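Local coordinates for succinoglycan biosynthesis protein (Bacillus cereus ATCC 14579, PDB 2QGM), which is of unproven function but belongs to the erythromycin esterase family and is named for a role in succinoglycan biosynthesis, at residues 38-50 against 390-402. Sequence-based numbering, arbitrary orientation.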
ATOM      1  N   GLN A  38      -4.563  20.351  25.876  1.00 40.54           N
ATOM      2  CA  GLN A  38      -4.007  19.056  26.278  1.00 39.58           C
ATOM      3  C   GLN A  38      -4.813  18.106  27.157  1.00 39.72           C
ATOM      4  O   GLN A  38      -5.346  17.112  26.663  1.00 37.96           O
ATOM      5  CB  GLN A  38      -2.618  19.259  26.891  1.00 40.64           C
ATOM      6  CG  GLN A  38      -1.612  19.881  25.926  1.00 42.47           C
ATOM      7  CD  GLN A  38      -1.977  19.632  24.469  1.00 43.22           C
ATOM      8  OE1 GLN A  38      -2.705  20.416  23.860  1.00 45.30           O
ATOM      9  NE2 GLN A  38      -1.487  18.530  23.911  1.00 43.63           N
ATOM     10  N   LYS A  39      -4.888  18.394  28.452  1.00 38.64           N
ATOM     11  CA  LYS A  39      -5.614  17.532  29.381  1.00 39.52           C
ATOM     12  C   LYS A  39      -7.024  17.185  28.904  1.00 39.05           C
ATOM     13  O   LYS A  39      -7.390  16.010  28.824  1.00 39.71           O
ATOM     14  CB  LYS A  39      -5.676  18.189  30.764  1.00 40.02           C
ATOM     15  CG  LYS A  39      -6.200  17.281  31.871  1.00 41.23           C
ATOM     16  CD  LYS A  39      -5.983  17.902  33.249  1.00 42.08           C
ATOM     17  CE  LYS A  39      -6.545  17.020  34.359  1.00 41.96           C
ATOM     18  NZ  LYS A  39      -8.015  16.823  34.212  1.00 41.52           N
ATOM     19  N   ASN A  40      -7.805  18.208  28.579  1.00 38.41           N
ATOM     20  CA  ASN A  40      -9.180  18.015  28.128  1.00 37.46           C
ATOM     21  C   ASN A  40      -9.296  17.310  26.775  1.00 36.30           C
ATOM     22  O   ASN A  40     -10.163  16.451  26.591  1.00 34.39           O
ATOM     23  CB  ASN A  40      -9.904  19.364  28.071  1.00 40.26           C
ATOM     24  CG  ASN A  40     -10.035  20.017  29.440  1.00 41.52           C
ATOM     25  OD1 ASN A  40     -10.730  19.510  30.318  1.00 43.54           O
ATOM     26  ND2 ASN A  40      -9.361  21.148  29.624  1.00 43.69           N
ATOM     27  N   ILE A  41      -8.437  17.667  25.826  1.00 33.91           N
ATOM     28  CA  ILE A  41      -8.501  17.031  24.516  1.00 32.63           C
ATOM     29  C   ILE A  41      -8.072  15.569  24.602  1.00 30.67           C
ATOM     30  O   ILE A  41      -8.619  14.721  23.899  1.00 28.18           O
ATOM     31  CB  ILE A  41      -7.630  17.776  23.468  1.00 34.55           C
ATOM     32  CG1 ILE A  41      -6.166  17.785  23.905  1.00 37.29           C
ATOM     33  CG2 ILE A  41      -8.155  19.199  23.272  1.00 34.96           C
ATOM     34  CD1 ILE A  41      -5.255  18.530  22.946  1.00 39.03           C
ATOM     35  N   VAL A  42      -7.106  15.272  25.467  1.00 29.47           N
ATOM     36  CA  VAL A  42      -6.657  13.895  25.624  1.00 29.40           C
ATOM     37  C   VAL A  42      -7.790  13.085  26.247  1.00 29.16           C
ATOM     38  O   VAL A  42      -7.932  11.892  25.982  1.00 28.60           O
ATOM     39  CB  VAL A  42      -5.402  13.791  26.535  1.00 28.37           C
ATOM     40  CG1 VAL A  42      -5.137  12.337  26.899  1.00 29.11           C
ATOM     41  CG2 VAL A  42      -4.185  14.366  25.817  1.00 29.42           C
ATOM     42  N   LYS A  43      -8.603  13.746  27.065  1.00 28.75           N
ATOM     43  CA  LYS A  43      -9.717  13.084  27.722  1.00 28.09           C
ATOM     44  C   LYS A  43     -10.827  12.771  26.717  1.00 26.11           C
ATOM     45  O   LYS A  43     -11.480  11.733  26.802  1.00 27.97           O
ATOM     46  CB  LYS A  43     -10.269  13.970  28.846  1.00 30.50           C
ATOM     47  CG  LYS A  43     -10.983  13.201  29.939  1.00 34.14           C
ATOM     48  CD  LYS A  43     -10.017  12.271  30.666  1.00 37.64           C
ATOM     49  CE  LYS A  43     -10.747  11.244  31.527  1.00 37.32           C
ATOM     50  NZ  LYS A  43     -11.583  11.856  32.604  1.00 41.84           N
ATOM     51  N   SER A  44     -11.024  13.675  25.762  1.00 24.12           N
ATOM     52  CA  SER A  44     -12.054  13.527  24.742  1.00 21.97           C
ATOM     53  C   SER A  44     -11.725  12.383  23.781  1.00 21.53           C
ATOM     54  O   SER A  44     -12.610  11.629  23.375  1.00 22.32           O
ATOM     55  CB  SER A  44     -12.203  14.843  23.964  1.00 20.49           C
ATOM     56  OG  SER A  44     -13.335  14.828  23.107  1.00 21.35           O
ATOM     57  N   ILE A  45     -10.450  12.254  23.430  1.00 20.80           N
ATOM     58  CA  ILE A  45     -10.012  11.199  22.521  1.00 19.72           C
ATOM     59  C   ILE A  45     -10.108   9.856  23.237  1.00 19.22           C
ATOM     60  O   ILE A  45     -10.625   8.882  22.696  1.00 19.73           O
ATOM     61  CB  ILE A  45      -8.552  11.420  22.073  1.00 20.09           C
ATOM     62  CG1 ILE A  45      -8.403  12.813  21.450  1.00 19.18           C
ATOM     63  CG2 ILE A  45      -8.147  10.340  21.069  1.00 21.71           C
ATOM     64  CD1 ILE A  45      -6.960  13.234  21.191  1.00 22.60           C
ATOM     65  N   GLN A  46      -9.595   9.814  24.461  1.00 19.21           N
ATOM     66  CA  GLN A  46      -9.624   8.603  25.278  1.00 22.07           C
ATOM     67  C   GLN A  46     -11.043   8.043  25.395  1.00 22.21           C
ATOM     68  O   GLN A  46     -11.264   6.837  25.264  1.00 22.61           O
ATOM     69  CB  GLN A  46      -9.096   8.927  26.674  1.00 22.89           C
ATOM     70  CG  GLN A  46      -9.206   7.803  27.692  1.00 24.22           C
ATOM     71  CD  GLN A  46      -9.029   8.322  29.112  1.00 26.11           C
ATOM     72  OE1 GLN A  46      -8.276   9.266  29.338  1.00 27.62           O
ATOM     73  NE2 GLN A  46      -9.713   7.708  30.069  1.00 26.19           N
ATOM     74  N   SER A  47     -12.000   8.929  25.651  1.00 21.52           N
ATOM     75  CA  SER A  47     -13.393   8.539  25.812  1.00 22.14           C
ATOM     76  C   SER A  47     -14.034   8.014  24.531  1.00 21.31           C
ATOM     77  O   SER A  47     -14.969   7.218  24.568  1.00 19.98           O
ATOM     78  CB  SER A  47     -14.207   9.727  26.334  1.00 23.80           C
ATOM     79  OG  SER A  47     -15.583   9.397  26.428  1.00 24.68           O
ATOM     80  N   GLN A  48     -13.523   8.455  23.391  1.00 20.17           N
ATOM     81  CA  GLN A  48     -14.086   8.035  22.115  1.00 19.50           C
ATOM     82  C   GLN A  48     -13.263   6.985  21.378  1.00 19.93           C
ATOM     83  O   GLN A  48     -13.672   6.504  20.319  1.00 20.97           O
ATOM     84  CB  GLN A  48     -14.297   9.275  21.245  1.00 18.32           C
ATOM     85  CG  GLN A  48     -15.296  10.253  21.864  1.00 16.31           C
ATOM     86  CD  GLN A  48     -15.437  11.539  21.082  1.00 18.16           C
ATOM     87  OE1 GLN A  48     -14.799  12.550  21.397  1.00 23.58           O
ATOM     88  NE2 GLN A  48     -16.274  11.512  20.056  1.00 14.98           N
ATOM     89  N   ALA A  49     -12.121   6.614  21.950  1.00 20.05           N
ATOM     90  CA  ALA A  49     -11.250   5.616  21.333  1.00 19.46           C
ATOM     91  C   ALA A  49     -11.670   4.187  21.712  1.00 20.53           C
ATOM     92  O   ALA A  49     -12.341   3.977  22.724  1.00 19.28           O
ATOM     93  CB  ALA A  49      -9.788   5.870  21.760  1.00 20.20           C
ATOM     94  N   ASN A  50     -11.292   3.219  20.879  1.00 17.90           N
ATOM     95  CA  ASN A  50     -11.576   1.811  21.137  1.00 19.67           C
ATOM     96  C   ASN A  50     -10.210   1.157  21.281  1.00 20.89           C
ATOM     97  O   ASN A  50      -9.499   0.961  20.293  1.00 18.76           O
ATOM     98  CB  ASN A  50     -12.337   1.182  19.970  1.00 20.11           C
ATOM     99  CG  ASN A  50     -13.695   1.811  19.763  1.00 22.19           C
ATOM    100  OD1 ASN A  50     -14.610   1.630  20.575  1.00 25.06           O
ATOM    101  ND2 ASN A  50     -13.835   2.564  18.685  1.00 23.20           N
ATOM    102  N   ASN A 390     -12.056   9.009  13.186  1.00 18.23           N
ATOM    103  CA  ASN A 390     -12.052  10.467  13.144  1.00 18.64           C
ATOM    104  C   ASN A 390     -13.313  11.087  12.543  1.00 18.77           C
ATOM    105  O   ASN A 390     -13.624  12.247  12.816  1.00 20.53           O
ATOM    106  CB  ASN A 390     -10.815  10.987  12.386  1.00 18.46           C
ATOM    107  CG  ASN A 390      -9.502  10.423  12.923  1.00 19.39           C
ATOM    108  OD1 ASN A 390      -9.289  10.344  14.132  1.00 19.03           O
ATOM    109  ND2 ASN A 390      -8.607  10.049  12.014  1.00 19.55           N
ATOM    110  N   ARG A 391     -14.042  10.317  11.742  1.00 17.53           N
ATOM    111  CA  ARG A 391     -15.251  10.813  11.090  1.00 19.47           C
ATOM    112  C   ARG A 391     -16.427  11.097  12.017  1.00 19.69           C
ATOM    113  O   ARG A 391     -17.231  11.981  11.733  1.00 22.48           O
ATOM    114  CB  ARG A 391     -15.726   9.817  10.034  1.00 18.82           C
ATOM    115  CG  ARG A 391     -14.661   9.394   9.053  1.00 16.30           C
ATOM    116  CD  ARG A 391     -15.153   8.215   8.241  1.00 17.51           C
ATOM    117  NE  ARG A 391     -15.423   7.081   9.111  1.00 17.88           N
ATOM    118  CZ  ARG A 391     -15.905   5.916   8.700  1.00 21.32           C
ATOM    119  NH1 ARG A 391     -16.176   5.720   7.415  1.00 21.37           N
ATOM    120  NH2 ARG A 391     -16.115   4.942   9.581  1.00 22.07           N
ATOM    121  N   HIS A 392     -16.538  10.352  13.111  1.00 20.67           N
ATOM    122  CA  HIS A 392     -17.664  10.527  14.019  1.00 22.06           C
ATOM    123  C   HIS A 392     -17.339  11.098  15.395  1.00 22.34           C
ATOM    124  O   HIS A 392     -18.167  11.039  16.307  1.00 23.29           O
ATOM    125  CB  HIS A 392     -18.401   9.191  14.152  1.00 22.99           C
ATOM    126  CG  HIS A 392     -18.865   8.636  12.841  1.00 23.69           C
ATOM    127  ND1 HIS A 392     -19.798   9.272  12.052  1.00 24.63           N
ATOM    128  CD2 HIS A 392     -18.492   7.525  12.158  1.00 24.24           C
ATOM    129  CE1 HIS A 392     -19.980   8.580  10.940  1.00 24.51           C
ATOM    130  NE2 HIS A 392     -19.197   7.516  10.981  1.00 24.07           N
ATOM    131  N   LEU A 393     -16.142  11.654  15.545  1.00 21.36           N
ATOM    132  CA  LEU A 393     -15.745  12.250  16.813  1.00 23.45           C
ATOM    133  C   LEU A 393     -16.586  13.490  17.097  1.00 24.06           C
ATOM    134  O   LEU A 393     -17.085  14.133  16.174  1.00 23.74           O
ATOM    135  CB  LEU A 393     -14.273  12.659  16.777  1.00 23.82           C
ATOM    136  CG  LEU A 393     -13.256  11.524  16.711  1.00 23.55           C
ATOM    137  CD1 LEU A 393     -11.864  12.098  16.524  1.00 22.95           C
ATOM    138  CD2 LEU A 393     -13.336  10.695  17.988  1.00 23.26           C
ATOM    139  N   LYS A 394     -16.737  13.803  18.381  1.00 25.76           N
ATOM    140  CA  LYS A 394     -17.478  14.974  18.842  1.00 25.52           C
ATOM    141  C   LYS A 394     -16.625  15.640  19.923  1.00 25.91           C
ATOM    142  O   LYS A 394     -15.571  15.124  20.297  1.00 25.21           O
ATOM    143  CB  LYS A 394     -18.827  14.565  19.440  1.00 25.76           C
ATOM    144  CG  LYS A 394     -19.769  13.866  18.478  1.00 26.20           C
ATOM    145  CD  LYS A 394     -20.281  14.794  17.389  1.00 25.95           C
ATOM    146  CE  LYS A 394     -21.212  14.058  16.436  1.00 27.57           C
ATOM    147  NZ  LYS A 394     -21.801  14.949  15.395  1.00 27.32           N
ATOM    148  N   GLY A 395     -17.078  16.781  20.428  1.00 25.90           N
ATOM    149  CA  GLY A 395     -16.332  17.465  21.467  1.00 26.44           C
ATOM    150  C   GLY A 395     -14.975  17.999  21.043  1.00 27.17           C
ATOM    151  O   GLY A 395     -14.769  18.383  19.888  1.00 25.39           O
ATOM    152  N   GLN A 396     -14.038  18.011  21.986  1.00 26.74           N
ATOM    153  CA  GLN A 396     -12.698  18.522  21.730  1.00 27.79           C
ATOM    154  C   GLN A 396     -11.896  17.642  20.778  1.00 26.80           C
ATOM    155  O   GLN A 396     -11.094  18.147  19.993  1.00 26.29           O
ATOM    156  CB  GLN A 396     -11.954  18.685  23.057  1.00 29.59           C
ATOM    157  CG  GLN A 396     -12.748  19.473  24.095  1.00 33.16           C
ATOM    158  CD  GLN A 396     -12.385  20.944  24.146  1.00 35.77           C
ATOM    159  OE1 GLN A 396     -12.125  21.576  23.121  1.00 39.20           O
ATOM    160  NE2 GLN A 396     -12.379  21.503  25.351  1.00 38.94           N
ATOM    161  N   ALA A 397     -12.110  16.331  20.843  1.00 25.39           N
ATOM    162  CA  ALA A 397     -11.390  15.411  19.966  1.00 25.57           C
ATOM    163  C   ALA A 397     -11.706  15.727  18.511  1.00 25.56           C
ATOM    164  O   ALA A 397     -10.840  15.636  17.639  1.00 24.89           O
ATOM    165  CB  ALA A 397     -11.775  13.969  20.284  1.00 26.20           C
ATOM    166  N   GLU A 398     -12.956  16.095  18.256  1.00 23.72           N
ATOM    167  CA  GLU A 398     -13.405  16.425  16.912  1.00 25.73           C
ATOM    168  C   GLU A 398     -12.733  17.683  16.386  1.00 25.41           C
ATOM    169  O   GLU A 398     -12.284  17.727  15.245  1.00 27.29           O
ATOM    170  CB  GLU A 398     -14.922  16.611  16.898  1.00 26.11           C
ATOM    171  CG  GLU A 398     -15.443  17.400  15.710  1.00 28.35           C
ATOM    172  CD  GLU A 398     -16.953  17.489  15.693  1.00 29.50           C
ATOM    173  OE1 GLU A 398     -17.547  17.695  16.771  1.00 31.31           O
ATOM    174  OE2 GLU A 398     -17.543  17.361  14.604  1.00 30.64           O
ATOM    175  N   LYS A 399     -12.682  18.711  17.224  1.00 26.07           N
ATOM    176  CA  LYS A 399     -12.065  19.970  16.836  1.00 25.62           C
ATOM    177  C   LYS A 399     -10.580  19.718  16.592  1.00 24.83           C
ATOM    178  O   LYS A 399      -9.962  20.321  15.711  1.00 22.81           O
ATOM    179  CB  LYS A 399     -12.259  20.993  17.960  1.00 27.77           C
ATOM    180  CG  LYS A 399     -12.048  22.437  17.558  1.00 30.96           C
ATOM    181  CD  LYS A 399     -12.342  23.359  18.737  1.00 34.76           C
ATOM    182  CE  LYS A 399     -12.161  24.815  18.355  1.00 36.04           C
ATOM    183  NZ  LYS A 399     -10.777  25.074  17.872  1.00 38.49           N
ATOM    184  N   TRP A 400     -10.029  18.795  17.371  1.00 23.87           N
ATOM    185  CA  TRP A 400      -8.621  18.432  17.288  1.00 25.37           C
ATOM    186  C   TRP A 400      -8.212  17.792  15.957  1.00 24.94           C
ATOM    187  O   TRP A 400      -7.250  18.237  15.330  1.00 25.44           O
ATOM    188  CB  TRP A 400      -8.277  17.498  18.448  1.00 26.51           C
ATOM    189  CG  TRP A 400      -6.881  16.943  18.435  1.00 28.89           C
ATOM    190  CD1 TRP A 400      -5.720  17.624  18.671  1.00 28.87           C
ATOM    191  CD2 TRP A 400      -6.508  15.582  18.197  1.00 28.38           C
ATOM    192  NE1 TRP A 400      -4.646  16.768  18.596  1.00 28.98           N
ATOM    193  CE2 TRP A 400      -5.105  15.507  18.305  1.00 28.89           C
ATOM    194  CE3 TRP A 400      -7.226  14.413  17.904  1.00 29.79           C
ATOM    195  CZ2 TRP A 400      -4.402  14.308  18.129  1.00 28.67           C
ATOM    196  CZ3 TRP A 400      -6.521  13.220  17.729  1.00 29.08           C
ATOM    197  CH2 TRP A 400      -5.129  13.182  17.841  1.00 29.08           C
ATOM    198  N   VAL A 401      -8.928  16.758  15.519  1.00 25.10           N
ATOM    199  CA  VAL A 401      -8.577  16.091  14.260  1.00 24.79           C
ATOM    200  C   VAL A 401      -8.781  16.962  13.024  1.00 25.76           C
ATOM    201  O   VAL A 401      -8.152  16.734  11.990  1.00 25.30           O
ATOM    202  CB  VAL A 401      -9.379  14.792  14.054  1.00 23.33           C
ATOM    203  CG1 VAL A 401      -9.007  13.771  15.118  1.00 22.93           C
ATOM    204  CG2 VAL A 401     -10.861  15.089  14.094  1.00 22.20           C
ATOM    205  N   LYS A 402      -9.663  17.952  13.136  1.00 27.15           N
ATOM    206  CA  LYS A 402      -9.954  18.858  12.027  1.00 27.41           C
ATOM    207  C   LYS A 402      -8.985  20.036  11.970  1.00 28.14           C
ATOM    208  O   LYS A 402      -8.933  20.766  10.977  1.00 29.18           O
ATOM    209  CB  LYS A 402     -11.389  19.388  12.136  1.00 26.89           C
ATOM    210  CG  LYS A 402     -12.466  18.356  11.814  1.00 28.44           C
ATOM    211  CD  LYS A 402     -13.858  18.928  12.018  1.00 29.80           C
ATOM    212  CE  LYS A 402     -14.939  17.941  11.596  1.00 31.72           C
ATOM    213  NZ  LYS A 402     -14.918  17.686  10.127  1.00 33.74           N
TER
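Two helices packed almost at right angles near the edge of the large mixed sheet meet here: Ile45 and Ser44 of helix 38-48 sit against Trp400 and Ala397 of helix 395-402. Their short axes approach to 7.4 Å and cross at -101°. The small side chains of Ser44 and Ala397 at the crossing are consistent with so close an approach. The CB of Ser44 points toward helix 395-402, and its OG, turned opposite its own backbone N about the CA-CB bond (chi1 -170°), accepts a hydrogen bond from Ala397 N at 3.0 Å. Ala397 N lies near the helix start and makes no backbone hydrogen bond within 390-402; the serine hydroxyl probably takes the place of a carbonyl there. The methyl CB of Ala397 lies 3.8 Å from Ile45 CG1. One turn further along, the indole of Trp400 receives Ile45 CD1 over one face, 3.6 Å from the centroid of the six-membered ring and 16° off its normal, a CH-pi contact. Ile41 CD1 reaches the same indole more loosely, while its other branch, CG2, rests 3.8 Å from Gln396 CB. At the opposite end Gln48 CB packs on Leu393 CD2 at 3.7 Å. Phe374 meets Trp400 edge-to-face, and Leu388 of strand 385-389 touches both Ile45 and Leu393. Helix 38-48 leads into edge strand 50-51, and helix 395-402 follows the neighbouring antiparallel strand 385-389 after a short loop, making this a helix-helix crossing at the margin of an alpha/beta fold.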